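Local atomic coordinates of acetylxylan esterase (Geobacillus stearothermophilus, PDB entry 5BN1), a protein that removes acetyl groups from the xylose units of xylan and xylo-oligosaccharides, working as a serine esterase of the GDSL family in a donut-shaped homooctamer. Residues Gly36-Val41 with His200-Ala204; Val66-Lys70 with Thr116-Leu120; Ile131-Phe137 with Ser167-Gln173; Phe137-Gly141 with Phe176-Leu180. The protein carries 1 engineered substitution. All blocks are in the same frame, centred on the assembly; numbering follows the deposited sequence.

From the N terminus, the chain first lays down helix 37-48, whose first turn packs against helix 197-211; contact 1 therefore closes the longest loop, and the other three contacts fall within it. Contact 2 joins helices 66-78 and 110-124 and is complete before contact 3 opens. Contact 3 pairs strand 130-134 with strand 168-170 at one margin of the parallel sheet. Its segments alternate along the chain with those of contact 4, so the two cross; they share Phe137 and both use helix 172-180. Leu203 of contact 1 packs on Phe137, Thr172 and Phe176, while the centres of contacts 1 and 2 lie about 23 Å apart, on opposite sides of the chain's centre.

Contact 1: residues Gly36-Val41 with His200-Ala204; sequences GYVAYV and HMILA
His200 presses its ring against the start of helix 37-48, where the packing is tightest. Gly36, the N-cap residue, lies over one face of the imidazole, its CA 3.8 Å from the ring centroid and 27° off the normal, a CH-pi contact made by backbone. His200 CD2 also comes to 3.0 Å from Tyr37 N and meets the Tyr37 ring at its edge, the two side chains crossing at about a right angle. Tyr37 CG sits between the backbone N and the carbonyl carbon (chi1 76°), and the phenol OH hydrogen-bonds to Thr17 OG1. Further along, the fit is looser at Tyr40 CB, 4.0 Å from Ala204 CB, while Val41 CG2 makes normal van der Waals packing with Ala204 CB at 3.7 Å. Met201, bent at chi2, forms a Met-aromatic contact with Tyr40: CE lies over one face, 4.0 Å from the ring centroid, and SD is oblique. This side faces protein rather than solvent: Tyr40 and Met201 of a second subunit pack against it. With segment axes 8.4 Å apart and inclined at 55°, the pair is a close helix-helix crossing of the SGNH-hydrolase fold, with the His200 side chain about 6 Å from that of His194, the inferred charge-relay histidine.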
loop_
_atom_site.group_PDB
_atom_site.type_symbol
_atom_site.label_atom_id
_atom_site.label_comp_id
_atom_site.label_asym_id
_atom_site.label_seq_id
_atom_site.Cartn_x
_atom_site.Cartn_y
_atom_site.Cartn_z
ATOM N N GLY A 36 13.034 10.401 -19.226
ATOM C CA GLY A 36 14.416 10.746 -19.502
ATOM C C GLY A 36 14.511 11.208 -20.956
ATOM O O GLY A 36 13.665 11.869 -21.570
ATOM N N TYR A 37 15.689 10.886 -21.505
ATOM C CA TYR A 37 16.105 11.577 -22.750
ATOM C C TYR A 37 15.126 11.260 -23.911
ATOM O O TYR A 37 14.962 12.144 -24.730
ATOM C CB TYR A 37 17.560 11.284 -23.206
ATOM C CG TYR A 37 17.837 9.943 -23.849
ATOM C CD1 TYR A 37 18.052 8.769 -23.127
ATOM C CD2 TYR A 37 17.731 9.812 -25.243
ATOM C CE1 TYR A 37 18.227 7.516 -23.725
ATOM C CE2 TYR A 37 17.913 8.570 -25.822
ATOM C CZ TYR A 37 18.138 7.457 -25.106
ATOM O OH TYR A 37 18.274 6.167 -25.697
ATOM N N VAL A 38 14.550 10.071 -23.971
ATOM C CA VAL A 38 13.585 9.781 -25.033
ATOM C C VAL A 38 12.397 10.777 -24.992
ATOM O O VAL A 38 12.083 11.411 -25.942
ATOM C CB VAL A 38 13.141 8.353 -24.986
ATOM C CG1 VAL A 38 12.018 8.063 -26.006
ATOM C CG2 VAL A 38 14.326 7.400 -25.254
ATOM N N ALA A 39 11.866 10.926 -23.793
ATOM C CA ALA A 39 10.769 11.841 -23.671
ATOM C C ALA A 39 11.192 13.239 -23.997
ATOM O O ALA A 39 10.368 14.012 -24.549
ATOM C CB ALA A 39 10.183 11.770 -22.264
ATOM N N TYR A 40 12.363 13.657 -23.559
ATOM C CA TYR A 40 12.841 14.989 -23.810
ATOM C C TYR A 40 13.031 15.281 -25.302
ATOM O O TYR A 40 12.732 16.351 -25.813
ATOM C CB TYR A 40 14.093 15.344 -23.032
ATOM C CG TYR A 40 14.027 15.244 -21.535
ATOM C CD1 TYR A 40 12.831 15.187 -20.909
ATOM C CD2 TYR A 40 15.137 15.318 -20.821
ATOM C CE1 TYR A 40 12.777 15.051 -19.497
ATOM C CE2 TYR A 40 15.134 15.163 -19.417
ATOM C CZ TYR A 40 13.966 15.061 -18.800
ATOM O OH TYR A 40 13.899 14.980 -17.375
ATOM N N VAL A 41 13.581 14.268 -26.011
ATOM C CA VAL A 41 13.693 14.378 -27.443
ATOM C C VAL A 41 12.325 14.596 -28.084
ATOM O O VAL A 41 12.181 15.497 -28.926
ATOM C CB VAL A 41 14.430 13.104 -27.991
ATOM C CG1 VAL A 41 14.178 12.974 -29.496
ATOM C CG2 VAL A 41 15.925 13.064 -27.638
ATOM N N HIS A 200 20.081 13.811 -18.694
ATOM C CA HIS A 200 19.145 13.388 -19.765
ATOM C C HIS A 200 19.057 14.475 -20.809
ATOM O O HIS A 200 18.829 14.177 -22.006
ATOM C CB HIS A 200 17.830 12.924 -19.194
ATOM C CG HIS A 200 17.900 11.492 -18.745
ATOM N ND1 HIS A 200 18.153 11.016 -17.460
ATOM C CD2 HIS A 200 17.847 10.412 -19.497
ATOM C CE1 HIS A 200 18.183 9.671 -17.484
ATOM N NE2 HIS A 200 17.981 9.314 -18.754
ATOM N N MET A 201 19.138 15.750 -20.417
ATOM C CA MET A 201 19.164 16.837 -21.362
ATOM C C MET A 201 20.404 16.791 -22.215
ATOM O O MET A 201 20.357 17.071 -23.411
ATOM C CB MET A 201 19.067 18.235 -20.710
ATOM C CG MET A 201 17.663 18.456 -20.238
ATOM S SD MET A 201 16.432 18.683 -21.602
ATOM C CE MET A 201 15.141 18.979 -20.364
ATOM N N ILE A 202 21.540 16.517 -21.613
ATOM C CA ILE A 202 22.843 16.318 -22.379
ATOM C C ILE A 202 22.609 15.270 -23.454
ATOM O O ILE A 202 22.995 15.473 -24.628
ATOM C CB ILE A 202 23.973 15.990 -21.418
ATOM C CG1 ILE A 202 24.364 17.170 -20.555
ATOM C CG2 ILE A 202 25.203 15.450 -22.210
ATOM C CD1 ILE A 202 25.204 16.774 -19.347
ATOM N N LEU A 203 22.056 14.153 -23.073
ATOM C CA LEU A 203 21.749 13.060 -24.006
ATOM C C LEU A 203 20.802 13.501 -25.081
ATOM O O LEU A 203 21.011 13.243 -26.261
ATOM C CB LEU A 203 21.248 11.826 -23.329
ATOM C CG LEU A 203 22.208 11.094 -22.387
ATOM C CD1 LEU A 203 21.489 10.083 -21.522
ATOM C CD2 LEU A 203 23.227 10.351 -23.281
ATOM N N ALA A 204 19.679 14.143 -24.700
ATOM C CA ALA A 204 18.692 14.548 -25.730
ATOM C C ALA A 204 19.351 15.536 -26.684
ATOM O O ALA A 204 19.096 15.488 -27.926
ATOM C CB ALA A 204 17.512 15.176 -25.057
#

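Contact 2: residues Val66-Lys70 with Thr116-Leu120; sequences VRDLK and TLRSL
Val66 meets Thr116, Leu117 and Leu120 at the start of its helix, and both of its methyls are used. CG1 sits between the backbone N and the carbonyl carbon (chi1 76°), against Thr116 CB at 4.0 Å. That leaves CG2 anti to N, where it reaches Thr116 CG2 at 3.9 Å and Leu120 CD1 at 4.0 Å. The Val66 and Thr116 side chains run alongside each other in opposite senses. The carbonyl oxygen of Val66 lies 3.7 Å from Thr116 CG2 and accepts the helical bond from Lys70 N. One turn on, Leu69 contributes less, its CB near Leu120 CD1. Lys70 then closes the contact with its aliphatic part: CB is 3.9 Å from Thr116 CG2, and the extended chain crosses the threonine at about a right angle, with CD near the same methyl. Lys70 CA meets Leu120 CD2 at 4.1 Å, so Leu120 also uses both methyls. Thr116 can offer its methyl because its hydroxyl is turned back to Glu112 O within its own helix. The contacts across the interface are van der Waals. The segment axes lie 9.9 Å apart at 34°. Helices 66-78 and 110-124 lie side by side here; Leu117 continues the packing onto Val158 and Ile161 of helix 146-165, and Leu69 onto Ile89, just past strand 84-88.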
loop_
_atom_site.group_PDB
_atom_site.type_symbol
_atom_site.label_atom_id
_atom_site.label_comp_id
_atom_site.label_asym_id
_atom_site.label_seq_id
_atom_site.Cartn_x
_atom_site.Cartn_y
_atom_site.Cartn_z
ATOM N N VAL A 66 23.783 -6.020 -24.579
ATOM C CA VAL A 66 23.442 -6.294 -26.011
ATOM C C VAL A 66 22.990 -7.753 -26.180
ATOM O O VAL A 66 22.248 -8.069 -27.111
ATOM C CB VAL A 66 24.619 -5.925 -26.927
ATOM C CG1 VAL A 66 25.754 -6.960 -26.885
ATOM C CG2 VAL A 66 24.114 -5.770 -28.364
ATOM N N ARG A 67 23.379 -8.633 -25.278
ATOM C CA ARG A 67 22.971 -10.014 -25.310
ATOM C C ARG A 67 21.449 -10.065 -25.066
ATOM O O ARG A 67 20.654 -10.784 -25.715
ATOM C CB ARG A 67 23.686 -10.785 -24.278
ATOM C CG ARG A 67 23.303 -12.269 -24.246
ATOM C CD ARG A 67 23.941 -12.972 -23.036
ATOM N NE ARG A 67 25.408 -12.880 -22.946
ATOM C CZ ARG A 67 26.139 -12.875 -21.850
ATOM N NH1 ARG A 67 25.538 -12.842 -20.607
ATOM N NH2 ARG A 67 27.427 -12.859 -21.896
ATOM N N ASP A 68 20.928 -9.223 -24.121
ATOM C CA ASP A 68 19.530 -9.154 -23.936
ATOM C C ASP A 68 18.802 -8.525 -25.104
ATOM O O ASP A 68 17.655 -8.925 -25.415
ATOM C CB ASP A 68 19.224 -8.341 -22.665
ATOM C CG ASP A 68 19.839 -8.946 -21.447
ATOM O OD1 ASP A 68 19.537 -10.147 -21.129
ATOM O OD2 ASP A 68 20.578 -8.269 -20.686
ATOM N N LEU A 69 19.378 -7.512 -25.713
ATOM C CA LEU A 69 18.791 -6.948 -26.952
ATOM C C LEU A 69 18.587 -7.992 -28.012
ATOM O O LEU A 69 17.536 -8.106 -28.561
ATOM C CB LEU A 69 19.591 -5.817 -27.505
ATOM C CG LEU A 69 19.794 -4.576 -26.669
ATOM C CD1 LEU A 69 20.256 -3.398 -27.476
ATOM C CD2 LEU A 69 18.569 -4.136 -25.925
ATOM N N LYS A 70 19.610 -8.814 -28.183
ATOM C CA LYS A 70 19.482 -9.873 -29.217
ATOM C C LYS A 70 18.348 -10.779 -28.933
ATOM O O LYS A 70 17.618 -11.175 -29.836
ATOM C CB LYS A 70 20.781 -10.656 -29.343
ATOM C CG LYS A 70 20.656 -11.854 -30.343
ATOM C CD LYS A 70 21.999 -12.513 -30.352
ATOM C CE LYS A 70 22.029 -13.720 -31.288
ATOM N NZ LYS A 70 23.276 -14.523 -30.977
ATOM N N THR A 116 27.728 -9.129 -31.628
ATOM C CA THR A 116 26.308 -9.107 -31.507
ATOM C C THR A 116 25.758 -7.725 -32.021
ATOM O O THR A 116 24.794 -7.722 -32.766
ATOM C CB THR A 116 25.887 -9.341 -30.037
ATOM O OG1 THR A 116 26.417 -10.606 -29.563
ATOM C CG2 THR A 116 24.392 -9.333 -29.878
ATOM N N LEU A 117 26.396 -6.642 -31.648
ATOM C CA LEU A 117 25.901 -5.329 -32.047
ATOM C C LEU A 117 25.957 -5.238 -33.581
ATOM O O LEU A 117 25.010 -4.793 -34.205
ATOM C CB LEU A 117 26.668 -4.212 -31.411
ATOM C CG LEU A 117 26.171 -2.766 -31.735
ATOM C CD1 LEU A 117 24.699 -2.579 -31.398
ATOM C CD2 LEU A 117 27.027 -1.763 -31.023
ATOM N N ARG A 118 27.092 -5.683 -34.081
ATOM C CA ARG A 118 27.311 -5.648 -35.543
ATOM C C ARG A 118 26.229 -6.443 -36.209
ATOM O O ARG A 118 25.665 -5.997 -37.239
ATOM C CB ARG A 118 28.730 -6.119 -35.899
ATOM C CG ARG A 118 28.966 -6.206 -37.412
ATOM C CD ARG A 118 30.430 -6.501 -37.575
ATOM N NE ARG A 118 30.699 -6.689 -38.992
ATOM C CZ ARG A 118 30.519 -7.836 -39.585
ATOM N NH1 ARG A 118 30.111 -8.966 -39.054
ATOM N NH2 ARG A 118 30.837 -7.877 -40.905
ATOM N N SER A 119 25.943 -7.656 -35.752
ATOM C CA SER A 119 24.951 -8.451 -36.346
ATOM C C SER A 119 23.567 -7.884 -36.298
ATOM O O SER A 119 22.776 -7.930 -37.286
ATOM C CB SER A 119 24.897 -9.820 -35.701
ATOM O OG SER A 119 23.885 -10.627 -36.228
ATOM N N LEU A 120 23.213 -7.253 -35.184
ATOM C CA LEU A 120 21.923 -6.621 -35.058
ATOM C C LEU A 120 21.828 -5.467 -36.093
ATOM O O LEU A 120 20.738 -5.274 -36.648
ATOM C CB LEU A 120 21.712 -6.074 -33.608
ATOM C CG LEU A 120 21.456 -7.224 -32.658
ATOM C CD1 LEU A 120 21.410 -6.627 -31.229
ATOM C CD2 LEU A 120 20.250 -8.063 -32.831
#

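Contact 3: residues Ile131-Phe137 with Ser167-Gln173; sequences IILMTPF and SLFVDTQ
Thr135 and Thr172 both hold OG1 between the backbone N and the carbonyl carbon (chi1 59° and 61°), and these torsions bring each hydroxyl to the other chain where the strands end. Thr172 OG1 donates to Thr135 O at 2.7 Å, from well above the carbonyl plane, while Thr172 N donates to Thr135 OG1 at 2.9 Å. Thr135 OG1 in turn donates to Pro136 O, so this hydroxyl ties the chain leaving strand 130-134 to the first turn of helix 172-180. The same torsion points Thr135 CG2 at Phe169, 3.4 Å from CE1. Phe169 CG lies anti to the backbone N, which swings its ring back toward Thr135.

Before this junction the strands run parallel, pairing Ile132 with Leu168, Leu133 with Phe169 and Met134 with Val170. Four backbone bonds zip them: the one from Leu133 N to Leu168 O is nearly straight (172° at the hydrogen), the one from Leu168 N to Ile131 O more bent. On one face Ile132 CG2 packs on Val170 CG2 at 3.8 Å, and Met134 CG packs on Val170 CB at 4.0 Å.

Together with helix 146-165 the strands form a beta-alpha-beta crossover. Strand 130-134 bonds on its other edge to strand 84-88; Val170 faces Ala206 of helix 197-211, and Leu133 packs between helices 110-124 and 146-165.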
loop_
_atom_site.group_PDB
_atom_site.type_symbol
_atom_site.label_atom_id
_atom_site.label_comp_id
_atom_site.label_asym_id
_atom_site.label_seq_id
_atom_site.Cartn_x
_atom_site.Cartn_y
_atom_site.Cartn_z
ATOM N N ILE A 131 19.369 3.933 -39.011
ATOM C CA ILE A 131 19.782 3.472 -37.657
ATOM C C ILE A 131 20.590 4.555 -37.093
ATOM O O ILE A 131 21.474 5.168 -37.689
ATOM C CB ILE A 131 20.572 2.176 -37.757
ATOM C CG1 ILE A 131 19.622 1.061 -38.190
ATOM C CG2 ILE A 131 21.233 1.852 -36.382
ATOM C CD1 ILE A 131 20.332 -0.252 -38.462
ATOM N N ILE A 132 20.363 4.838 -35.747
ATOM C CA ILE A 132 21.171 5.729 -35.041
ATOM C C ILE A 132 21.884 4.996 -33.882
ATOM O O ILE A 132 21.209 4.356 -33.115
ATOM C CB ILE A 132 20.348 6.883 -34.326
ATOM C CG1 ILE A 132 19.460 7.591 -35.374
ATOM C CG2 ILE A 132 21.287 7.881 -33.708
ATOM C CD1 ILE A 132 18.004 7.528 -35.171
ATOM N N LEU A 133 23.208 4.925 -33.935
ATOM C CA LEU A 133 23.986 4.244 -32.923
ATOM C C LEU A 133 24.501 5.298 -32.012
ATOM O O LEU A 133 25.308 6.146 -32.273
ATOM C CB LEU A 133 25.197 3.506 -33.610
ATOM C CG LEU A 133 24.655 2.287 -34.289
ATOM C CD1 LEU A 133 25.802 1.714 -35.140
ATOM C CD2 LEU A 133 24.282 1.195 -33.358
ATOM N N MET A 134 24.052 5.142 -30.712
ATOM C CA MET A 134 24.588 5.969 -29.679
ATOM C C MET A 134 25.554 5.203 -28.826
ATOM O O MET A 134 25.317 4.088 -28.458
ATOM C CB MET A 134 23.423 6.376 -28.729
ATOM C CG MET A 134 22.270 7.063 -29.403
ATOM S SD MET A 134 20.792 7.496 -28.290
ATOM C CE MET A 134 21.601 8.727 -27.291
ATOM N N THR A 135 26.653 5.802 -28.514
ATOM C CA THR A 135 27.687 5.136 -27.682
ATOM C C THR A 135 27.122 4.951 -26.264
ATOM O O THR A 135 26.272 5.775 -25.853
ATOM C CB THR A 135 29.015 5.874 -27.522
ATOM O OG1 THR A 135 28.857 7.190 -26.924
ATOM C CG2 THR A 135 29.627 6.153 -28.921
ATOM N N PRO A 136 27.495 3.902 -25.588
ATOM C CA PRO A 136 27.406 3.969 -24.106
ATOM C C PRO A 136 28.256 5.118 -23.620
ATOM O O PRO A 136 29.049 5.816 -24.292
ATOM C CB PRO A 136 27.856 2.578 -23.725
ATOM C CG PRO A 136 29.035 2.289 -24.679
ATOM C CD PRO A 136 28.431 2.767 -25.963
ATOM N N PHE A 137 28.221 5.342 -22.281
ATOM C CA PHE A 137 28.974 6.378 -21.664
ATOM C C PHE A 137 29.199 6.016 -20.171
ATOM O O PHE A 137 28.512 5.139 -19.646
ATOM C CB PHE A 137 28.205 7.765 -21.719
ATOM C CG PHE A 137 26.872 7.789 -21.033
ATOM C CD1 PHE A 137 26.864 8.000 -19.669
ATOM C CD2 PHE A 137 25.698 7.544 -21.700
ATOM C CE1 PHE A 137 25.629 7.937 -18.994
ATOM C CE2 PHE A 137 24.502 7.476 -21.065
ATOM C CZ PHE A 137 24.467 7.636 -19.706
ATOM N N SER A 167 25.497 4.267 -40.583
ATOM C CA SER A 167 24.441 4.651 -39.602
ATOM C C SER A 167 24.765 6.032 -39.072
ATOM O O SER A 167 25.888 6.494 -39.029
ATOM C CB SER A 167 24.541 3.643 -38.477
ATOM O OG SER A 167 24.145 2.335 -38.836
ATOM N N LEU A 168 23.757 6.713 -38.538
ATOM C CA LEU A 168 24.011 7.931 -37.825
ATOM C C LEU A 168 24.658 7.514 -36.446
ATOM O O LEU A 168 24.570 6.390 -36.026
ATOM C CB LEU A 168 22.685 8.681 -37.545
ATOM C CG LEU A 168 21.963 9.225 -38.811
ATOM C CD1 LEU A 168 20.658 9.945 -38.418
ATOM C CD2 LEU A 168 22.912 10.134 -39.494
ATOM N N PHE A 169 25.284 8.466 -35.855
ATOM C CA PHE A 169 26.207 8.204 -34.719
ATOM C C PHE A 169 26.189 9.320 -33.717
ATOM O O PHE A 169 26.411 10.519 -34.035
ATOM C CB PHE A 169 27.638 8.009 -35.234
ATOM C CG PHE A 169 28.683 7.908 -34.156
ATOM C CD1 PHE A 169 28.643 6.772 -33.341
ATOM C CD2 PHE A 169 29.551 8.874 -33.854
ATOM C CE1 PHE A 169 29.585 6.683 -32.316
ATOM C CE2 PHE A 169 30.523 8.813 -32.823
ATOM C CZ PHE A 169 30.498 7.645 -32.026
ATOM N N VAL A 170 25.918 8.979 -32.412
ATOM C CA VAL A 170 25.995 9.940 -31.369
ATOM C C VAL A 170 27.045 9.524 -30.348
ATOM O O VAL A 170 26.886 8.458 -29.708
ATOM C CB VAL A 170 24.598 10.005 -30.654
ATOM C CG1 VAL A 170 24.643 11.110 -29.563
ATOM C CG2 VAL A 170 23.486 10.223 -31.635
ATOM N N ASP A 171 28.008 10.371 -30.139
ATOM C CA ASP A 171 29.064 10.184 -29.185
ATOM C C ASP A 171 28.577 10.804 -27.827
ATOM O O ASP A 171 28.810 11.962 -27.553
ATOM C CB ASP A 171 30.378 10.758 -29.607
ATOM C CG ASP A 171 31.484 10.395 -28.732
ATOM O OD1 ASP A 171 31.294 9.871 -27.532
ATOM O OD2 ASP A 171 32.720 10.492 -29.114
ATOM N N THR A 172 27.948 9.943 -27.030
ATOM C CA THR A 172 27.369 10.454 -25.727
ATOM C C THR A 172 28.470 10.714 -24.803
ATOM O O THR A 172 28.380 11.519 -23.895
ATOM C CB THR A 172 26.352 9.450 -25.191
ATOM O OG1 THR A 172 27.037 8.215 -24.954
ATOM C CG2 THR A 172 25.202 9.263 -26.098
ATOM N N GLN A 173 29.596 9.978 -24.841
ATOM C CA GLN A 173 30.718 10.264 -23.987
ATOM C C GLN A 173 31.257 11.632 -24.211
ATOM O O GLN A 173 31.535 12.313 -23.280
ATOM C CB GLN A 173 31.879 9.221 -24.133
ATOM C CG GLN A 173 32.914 9.357 -23.076
ATOM C CD GLN A 173 32.403 9.059 -21.689
ATOM O OE1 GLN A 173 32.599 9.934 -20.728
ATOM N NE2 GLN A 173 31.842 7.972 -21.528
#

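Contact 4: residues Phe137-Gly141 with Phe176-Leu180; sequences FYIEG and FNEVL
Phe176, Leu180 and Ile139 lose the most surface here, and Phe176 is the hub. Ile139 covers one face of its ring: CG1 stands 4.0 Å from the centroid and only 9° off the normal, a well-centred CH-pi contact, and CD1 lies over the same face, 3.7 Å from CE1. Phe176 also sends its CE2 over the centre of a face of the Phe137 ring, with CE2 3.5 Å from Phe137 CD1. The two ring planes make 39° and the centroids are 4.7 Å apart, an oblique aromatic pair.

Ile139 is the centre of an inverse gamma turn, and its two branches divide the work. CG1 lies anti to the carbonyl carbon (chi1 -56°) and carries CD1 to the phenyl ring, whereas CG2 reaches Leu180 CD2 at 3.9 Å, the two side chains crossing at about a right angle.

Leu180, one helical turn beyond Phe176, uses both methyls. While CD2 meets Ile139, CD1 nestles against the loop backbone, 3.6 Å from Glu140 N and 3.9 Å from Gly141 N, so this branch ends on peptide groups; Gly141 N itself is hydrogen-bonded to a glycerol, probably from the crystallisation liquor.

The loop that follows strand 130-134 is thereby laid against helix 172-180. Ile202 and Leu203 of helix 197-211 pack on Phe176, and Leu203 also touches Phe137, while Tyr138, its CB directed away from helix 172-180, packs on Met147 and Met151 of helix 146-165.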
loop_
_atom_site.group_PDB
_atom_site.type_symbol
_atom_site.label_atom_id
_atom_site.label_comp_id
_atom_site.label_asym_id
_atom_site.label_seq_id
_atom_site.Cartn_x
_atom_site.Cartn_y
_atom_site.Cartn_z
ATOM N N PHE A 137 28.221 5.342 -22.281
ATOM C CA PHE A 137 28.974 6.378 -21.664
ATOM C C PHE A 137 29.199 6.016 -20.171
ATOM O O PHE A 137 28.512 5.139 -19.646
ATOM C CB PHE A 137 28.205 7.765 -21.719
ATOM C CG PHE A 137 26.872 7.789 -21.033
ATOM C CD1 PHE A 137 26.864 8.000 -19.669
ATOM C CD2 PHE A 137 25.698 7.544 -21.700
ATOM C CE1 PHE A 137 25.629 7.937 -18.994
ATOM C CE2 PHE A 137 24.502 7.476 -21.065
ATOM C CZ PHE A 137 24.467 7.636 -19.706
ATOM N N TYR A 138 30.120 6.766 -19.601
ATOM C CA TYR A 138 30.402 6.657 -18.150
ATOM C C TYR A 138 30.714 8.031 -17.706
ATOM O O TYR A 138 31.582 8.707 -18.290
ATOM C CB TYR A 138 31.482 5.661 -17.853
ATOM C CG TYR A 138 31.673 5.297 -16.398
ATOM C CD1 TYR A 138 30.611 4.825 -15.661
ATOM C CD2 TYR A 138 32.919 5.316 -15.814
ATOM C CE1 TYR A 138 30.758 4.419 -14.365
ATOM C CE2 TYR A 138 33.063 4.916 -14.482
ATOM C CZ TYR A 138 31.994 4.447 -13.796
ATOM O OH TYR A 138 32.220 4.006 -12.487
ATOM N N ILE A 139 29.976 8.508 -16.669
ATOM C CA ILE A 139 30.123 9.901 -16.320
ATOM C C ILE A 139 31.284 10.050 -15.357
ATOM O O ILE A 139 31.197 10.009 -14.122
ATOM C CB ILE A 139 28.776 10.443 -15.730
ATOM C CG1 ILE A 139 27.662 10.216 -16.693
ATOM C CG2 ILE A 139 28.949 11.942 -15.331
ATOM C CD1 ILE A 139 26.255 10.547 -16.175
ATOM N N GLU A 140 32.498 10.165 -15.939
ATOM C CA GLU A 140 33.761 10.092 -15.224
ATOM C C GLU A 140 34.785 10.769 -16.137
ATOM O O GLU A 140 34.894 10.323 -17.299
ATOM C CB GLU A 140 34.177 8.577 -14.991
ATOM C CG GLU A 140 35.576 8.440 -14.494
ATOM C CD GLU A 140 35.870 9.262 -13.283
ATOM O OE1 GLU A 140 35.172 9.085 -12.216
ATOM O OE2 GLU A 140 36.779 10.170 -13.330
ATOM N N GLY A 141 35.400 11.866 -15.738
ATOM C CA GLY A 141 36.308 12.608 -16.609
ATOM C C GLY A 141 37.708 12.071 -16.662
ATOM O O GLY A 141 38.460 12.455 -17.590
ATOM N N PHE A 176 29.106 14.179 -22.548
ATOM C CA PHE A 176 29.370 14.320 -21.092
ATOM C C PHE A 176 30.727 14.925 -20.789
ATOM O O PHE A 176 30.927 15.653 -19.869
ATOM C CB PHE A 176 29.205 13.012 -20.378
ATOM C CG PHE A 176 27.764 12.634 -20.116
ATOM C CD1 PHE A 176 27.051 13.354 -19.118
ATOM C CD2 PHE A 176 27.151 11.625 -20.767
ATOM C CE1 PHE A 176 25.765 13.027 -18.901
ATOM C CE2 PHE A 176 25.859 11.284 -20.534
ATOM C CZ PHE A 176 25.122 12.080 -19.614
ATOM N N ASN A 177 31.754 14.535 -21.577
ATOM C CA ASN A 177 33.063 15.010 -21.306
ATOM C C ASN A 177 33.124 16.553 -21.303
ATOM O O ASN A 177 33.883 17.097 -20.475
ATOM C CB ASN A 177 34.027 14.501 -22.381
ATOM C CG ASN A 177 34.323 13.010 -22.270
ATOM O OD1 ASN A 177 34.005 12.397 -21.277
ATOM N ND2 ASN A 177 34.901 12.442 -23.340
ATOM N N GLU A 178 32.363 17.162 -22.200
ATOM C CA GLU A 178 32.372 18.681 -22.229
ATOM C C GLU A 178 31.860 19.250 -20.904
ATOM O O GLU A 178 32.483 20.121 -20.302
ATOM C CB GLU A 178 31.558 19.098 -23.365
ATOM C CG GLU A 178 31.414 20.646 -23.428
ATOM C CD GLU A 178 32.720 21.417 -23.726
ATOM O OE1 GLU A 178 33.772 20.862 -24.272
ATOM O OE2 GLU A 178 32.632 22.650 -23.357
ATOM N N VAL A 179 30.815 18.639 -20.380
ATOM C CA VAL A 179 30.275 19.157 -19.095
ATOM C C VAL A 179 31.203 18.861 -17.904
ATOM O O VAL A 179 31.250 19.561 -16.907
ATOM C CB VAL A 179 28.844 18.630 -18.903
ATOM C CG1 VAL A 179 28.266 19.063 -17.572
ATOM C CG2 VAL A 179 27.947 19.128 -20.046
ATOM N N LEU A 180 31.860 17.699 -17.982
ATOM C CA LEU A 180 32.810 17.267 -16.964
ATOM C C LEU A 180 34.059 18.137 -16.878
ATOM O O LEU A 180 34.797 18.077 -15.875
ATOM C CB LEU A 180 33.134 15.795 -17.189
ATOM C CG LEU A 180 31.996 14.818 -16.931
ATOM C CD1 LEU A 180 32.346 13.445 -17.504
ATOM C CD2 LEU A 180 31.731 14.689 -15.430
#